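Local coordinates for protein cytochrome C7 (Desulfuromonas acetoxidans, PDB 1HH5) that carries three covalently bound c-type hemes and transfers electrons in sulfate respiration, passing them from a dehydrogenase to ferredoxin, at residues A1-T5 against F15-A19. Residues are numbered along the deposited sequence; the frame is centred on the assembly and turned at random. Where two conformers were deposited one is given.
Sequences ADVVT and FDHKA. With HEC (heme c), chain B.
Val4 CB stands at the edge of the Phe15 ring, near its plane, while His17 CA lies over one face, 4.1 Å above it and offset toward the rim. The phenyl group extends toward the heme because CG is anti to the backbone N (chi1 176°): CE2 meets the methyl CMD at 3.6 Å, and heme CBC sits in plane at the ring's edge. His20, an axial ligand of a second heme, packs edge-to-face with Phe15, which also touches that heme. Cut back to alanine, this position would lose the ring, which is likely to open a gap between the hairpin and the heme edge and leave the His20 ring without its aromatic neighbour.

The His17 ring has Phe15 CE2 at its edge, in plane, and directs NE2 to the iron at 2.0 Å; His30 supplies the other axial nitrogen. On the other side of the imidazole, a water accepts from ND1 at 2.6 Å and donates to Asp2 OD1, linking residues 1-5 to the iron ligand.

Backbone bonds run both ways between Val4 and Phe15, an antiparallel hydrogen-bonded pair of the hairpin formed by strands 3-6 and 13-16. Past it, Lys18 N, at the start of helix 17-24, gives a 2.9 Å bond to Asp2 O. The Asp2 and Lys18 side chains run side by side; bends at chi3 and chi4 bring NZ over the carboxylate plane, 2.8 Å from OD1, in a salt bridge. Asp16 N-caps the helix, accepting from Ala19 N through OD1.

Water-mediated contact with Asp2 would probably strengthen the imidazole's donation to iron, and the Lys18 ammonium should temper that carboxylate's negative charge.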
ATOM      1  N   ALA A   1      -5.999  -9.228   6.854  1.00 31.62           N
ATOM      2  CA  ALA A   1      -6.127 -10.190   5.725  1.00 31.05           C
ATOM      3  C   ALA A   1      -4.858 -10.183   4.891  1.00 30.73           C
ATOM      4  O   ALA A   1      -3.974  -9.348   5.093  1.00 31.30           O
ATOM      5  CB  ALA A   1      -7.321  -9.828   4.852  1.00 31.72           C
ATOM      6  N   ASP A   2      -4.775 -11.115   3.950  1.00 29.64           N
ATOM      7  CA  ASP A   2      -3.612 -11.226   3.087  1.00 28.59           C
ATOM      8  C   ASP A   2      -3.704 -10.288   1.892  1.00 27.49           C
ATOM      9  O   ASP A   2      -2.689  -9.823   1.379  1.00 26.43           O
ATOM     10  CB  ASP A   2      -3.453 -12.670   2.614  1.00 29.70           C
ATOM     11  CG  ASP A   2      -3.252 -13.636   3.766  1.00 30.64           C
ATOM     12  OD1 ASP A   2      -2.453 -13.315   4.670  1.00 31.18           O
ATOM     13  OD2 ASP A   2      -3.880 -14.713   3.764  1.00 31.18           O
ATOM     14  N   VAL A   3      -4.925 -10.013   1.451  1.00 26.22           N
ATOM     15  CA  VAL A   3      -5.142  -9.113   0.326  1.00 25.14           C
ATOM     16  C   VAL A   3      -6.238  -8.123   0.688  1.00 24.10           C
ATOM     17  O   VAL A   3      -7.276  -8.505   1.223  1.00 23.14           O
ATOM     18  CB  VAL A   3      -5.574  -9.876  -0.938  1.00 25.76           C
ATOM     19  CG1 VAL A   3      -5.678  -8.908  -2.110  1.00 26.06           C
ATOM     20  CG2 VAL A   3      -4.583 -10.984  -1.244  1.00 25.90           C
ATOM     21  N   VAL A   4      -5.995  -6.848   0.396  1.00 22.63           N
ATOM     22  CA  VAL A   4      -6.959  -5.798   0.688  1.00 21.77           C
ATOM     23  C   VAL A   4      -7.223  -4.983  -0.565  1.00 21.70           C
ATOM     24  O   VAL A   4      -6.291  -4.597  -1.265  1.00 21.92           O
ATOM     25  CB  VAL A   4      -6.434  -4.834   1.773  1.00 21.84           C
ATOM     26  CG1 VAL A   4      -7.460  -3.748   2.041  1.00 21.77           C
ATOM     27  CG2 VAL A   4      -6.121  -5.604   3.047  1.00 22.76           C
ATOM     28  N   THR A   5      -8.495  -4.723  -0.838  0.50 20.98           N
ATOM     29  CA  THR A   5      -8.873  -3.945  -2.008  0.50 20.61           C
ATOM     30  C   THR A   5      -9.539  -2.645  -1.591  0.50 20.62           C
ATOM     31  O   THR A   5     -10.455  -2.641  -0.771  0.50 20.72           O
ATOM     32  CB  THR A   5      -9.839  -4.731  -2.918  0.50 20.33           C
ATOM     33  OG1 THR A   5      -9.156  -5.861  -3.473  0.50 19.40           O
ATOM     34  CG2 THR A   5     -10.346  -3.848  -4.049  0.50 19.83           C
ATOM     35  N   PHE A  15      -4.137  -4.167  -2.571  1.00 14.23           N
ATOM     36  CA  PHE A  15      -2.977  -4.198  -1.689  1.00 14.14           C
ATOM     37  C   PHE A  15      -2.731  -5.614  -1.200  1.00 13.95           C
ATOM     38  O   PHE A  15      -3.450  -6.119  -0.333  1.00 14.51           O
ATOM     39  CB  PHE A  15      -3.192  -3.278  -0.483  1.00 12.81           C
ATOM     40  CG  PHE A  15      -2.081  -3.330   0.532  1.00 12.14           C
ATOM     41  CD1 PHE A  15      -0.750  -3.278   0.137  1.00 11.78           C
ATOM     42  CD2 PHE A  15      -2.374  -3.392   1.888  1.00 10.60           C
ATOM     43  CE1 PHE A  15       0.276  -3.284   1.080  1.00 10.77           C
ATOM     44  CE2 PHE A  15      -1.361  -3.397   2.836  1.00 10.95           C
ATOM     45  CZ  PHE A  15      -0.031  -3.346   2.431  1.00 11.91           C
ATOM     46  N   ASP A  16      -1.713  -6.256  -1.764  1.00 13.67           N
ATOM     47  CA  ASP A  16      -1.360  -7.614  -1.386  1.00 13.44           C
ATOM     48  C   ASP A  16      -0.496  -7.526  -0.136  1.00 13.03           C
ATOM     49  O   ASP A  16       0.732  -7.427  -0.203  1.00 12.86           O
ATOM     50  CB  ASP A  16      -0.604  -8.294  -2.530  1.00 14.10           C
ATOM     51  CG  ASP A  16      -0.475  -9.789  -2.335  1.00 15.09           C
ATOM     52  OD1 ASP A  16      -0.537 -10.251  -1.178  1.00 14.94           O
ATOM     53  OD2 ASP A  16      -0.304 -10.501  -3.344  1.00 16.49           O
ATOM     54  N   HIS A  17      -1.170  -7.536   1.006  1.00 13.31           N
ATOM     55  CA  HIS A  17      -0.528  -7.434   2.308  1.00 12.93           C
ATOM     56  C   HIS A  17       0.497  -8.535   2.539  1.00 14.25           C
ATOM     57  O   HIS A  17       1.596  -8.275   3.029  1.00 12.78           O
ATOM     58  CB  HIS A  17      -1.602  -7.473   3.392  1.00 12.96           C
ATOM     59  CG  HIS A  17      -1.083  -7.239   4.775  1.00 13.77           C
ATOM     60  ND1 HIS A  17      -0.960  -8.223   5.730  1.00 14.81           N
ATOM     61  CD2 HIS A  17      -0.683  -6.091   5.377  1.00 13.41           C
ATOM     62  CE1 HIS A  17      -0.505  -7.655   6.857  1.00 14.79           C
ATOM     63  NE2 HIS A  17      -0.319  -6.360   6.699  1.00 13.96           N
ATOM     64  N   LYS A  18       0.145  -9.765   2.178  1.00 13.84           N
ATOM     65  CA  LYS A  18       1.064 -10.881   2.371  1.00 15.85           C
ATOM     66  C   LYS A  18       2.340 -10.741   1.547  1.00 14.75           C
ATOM     67  O   LYS A  18       3.437 -10.957   2.059  1.00 14.88           O
ATOM     68  CB  LYS A  18       0.386 -12.208   2.034  1.00 17.24           C
ATOM     69  CG  LYS A  18       1.285 -13.415   2.277  1.00 20.79           C
ATOM     70  CD  LYS A  18       0.584 -14.725   1.960  1.00 23.97           C
ATOM     71  CE  LYS A  18      -0.594 -14.973   2.889  1.00 25.87           C
ATOM     72  NZ  LYS A  18      -0.197 -14.987   4.327  1.00 27.98           N
ATOM     73  N   ALA A  19       2.194 -10.379   0.274  1.00 14.37           N
ATOM     74  CA  ALA A  19       3.348 -10.215  -0.606  1.00 13.68           C
ATOM     75  C   ALA A  19       4.294  -9.139  -0.072  1.00 13.54           C
ATOM     76  O   ALA A  19       5.506  -9.327  -0.054  1.00 12.63           O
ATOM     77  CB  ALA A  19       2.891  -9.860  -2.021  1.00 13.90           C
TER
HETATM   78 FE   HEC B  69       0.384  -5.125   8.106  1.00 14.74          FE
HETATM   79  CHA HEC B  69      -2.850  -4.075   8.643  1.00 15.69           C
HETATM   80  CHB HEC B  69       0.037  -7.450  10.608  1.00 16.04           C
HETATM   81  CHC HEC B  69       3.457  -6.439   7.320  1.00 12.92           C
HETATM   82  CHD HEC B  69       0.867  -2.566   5.952  1.00 12.98           C
HETATM   83  NA  HEC B  69      -1.071  -5.619   9.359  1.00 16.32           N
HETATM   84  C1A HEC B  69      -2.338  -5.068   9.467  1.00 17.79           C
HETATM   85  C2A HEC B  69      -3.053  -5.616  10.605  1.00 19.60           C
HETATM   86  C3A HEC B  69      -2.246  -6.564  11.152  1.00 18.72           C
HETATM   87  C4A HEC B  69      -1.028  -6.584  10.368  1.00 17.67           C
HETATM   88  CMA HEC B  69      -2.549  -7.409  12.395  1.00 20.24           C
HETATM   89  CAA HEC B  69      -4.373  -5.097  11.179  1.00 23.01           C
HETATM   90  CBA HEC B  69      -5.470  -6.102  11.508  1.00 27.23           C
HETATM   91  CGA HEC B  69      -6.147  -6.673  10.278  1.00 29.19           C
HETATM   92  O1A HEC B  69      -5.456  -7.293   9.442  1.00 30.23           O
HETATM   93  O2A HEC B  69      -7.380  -6.504  10.149  1.00 30.43           O
HETATM   94  NB  HEC B  69       1.508  -6.592   8.815  1.00 14.80           N
HETATM   95  C1B HEC B  69       1.228  -7.440   9.907  1.00 15.06           C
HETATM   96  C2B HEC B  69       2.281  -8.400  10.116  1.00 14.72           C
HETATM   97  C3B HEC B  69       3.188  -8.198   9.120  1.00 14.23           C
HETATM   98  C4B HEC B  69       2.738  -7.045   8.343  1.00 13.50           C
HETATM   99  CMB HEC B  69       2.420  -9.360  11.300  1.00 15.54           C
HETATM  100  CAB HEC B  69       4.426  -9.041   8.867  1.00 14.53           C
HETATM  101  CBB HEC B  69       4.102 -10.475   8.454  1.00 15.87           C
HETATM  102  NC  HEC B  69       1.871  -4.577   6.928  1.00 12.72           N
HETATM  103  C1C HEC B  69       3.060  -5.247   6.682  1.00 13.57           C
HETATM  104  C2C HEC B  69       3.879  -4.506   5.749  1.00 12.52           C
HETATM  105  C3C HEC B  69       3.180  -3.357   5.454  1.00 12.89           C
HETATM  106  C4C HEC B  69       1.921  -3.441   6.151  1.00 12.04           C
HETATM  107  CMC HEC B  69       5.259  -4.917   5.246  1.00 13.50           C
HETATM  108  CAC HEC B  69       3.618  -2.186   4.571  1.00 12.42           C
HETATM  109  CBC HEC B  69       3.809  -2.579   3.107  1.00 11.55           C
HETATM  110  ND  HEC B  69      -0.765  -3.678   7.408  1.00 13.97           N
HETATM  111  C1D HEC B  69      -0.402  -2.679   6.515  1.00 13.35           C
HETATM  112  C2D HEC B  69      -1.528  -1.820   6.206  1.00 14.19           C
HETATM  113  C3D HEC B  69      -2.580  -2.261   6.930  1.00 14.33           C
HETATM  114  C4D HEC B  69      -2.100  -3.414   7.683  1.00 14.54           C
HETATM  115  CMD HEC B  69      -1.576  -0.670   5.208  1.00 12.68           C
HETATM  116  CAD HEC B  69      -4.012  -1.749   6.836  1.00 15.42           C
HETATM  117  CBD HEC B  69      -4.799  -2.608   5.850  1.00 15.79           C
HETATM  118  CGD HEC B  69      -6.260  -2.201   5.751  1.00 17.98           C
HETATM  119  O1D HEC B  69      -6.569  -1.206   5.060  1.00 18.34           O
HETATM  120  O2D HEC B  69      -7.099  -2.878   6.380  1.00 18.82           O
HETATM  121  O   HOH W   1      -0.670 -10.828   5.472  1.00 24.33           O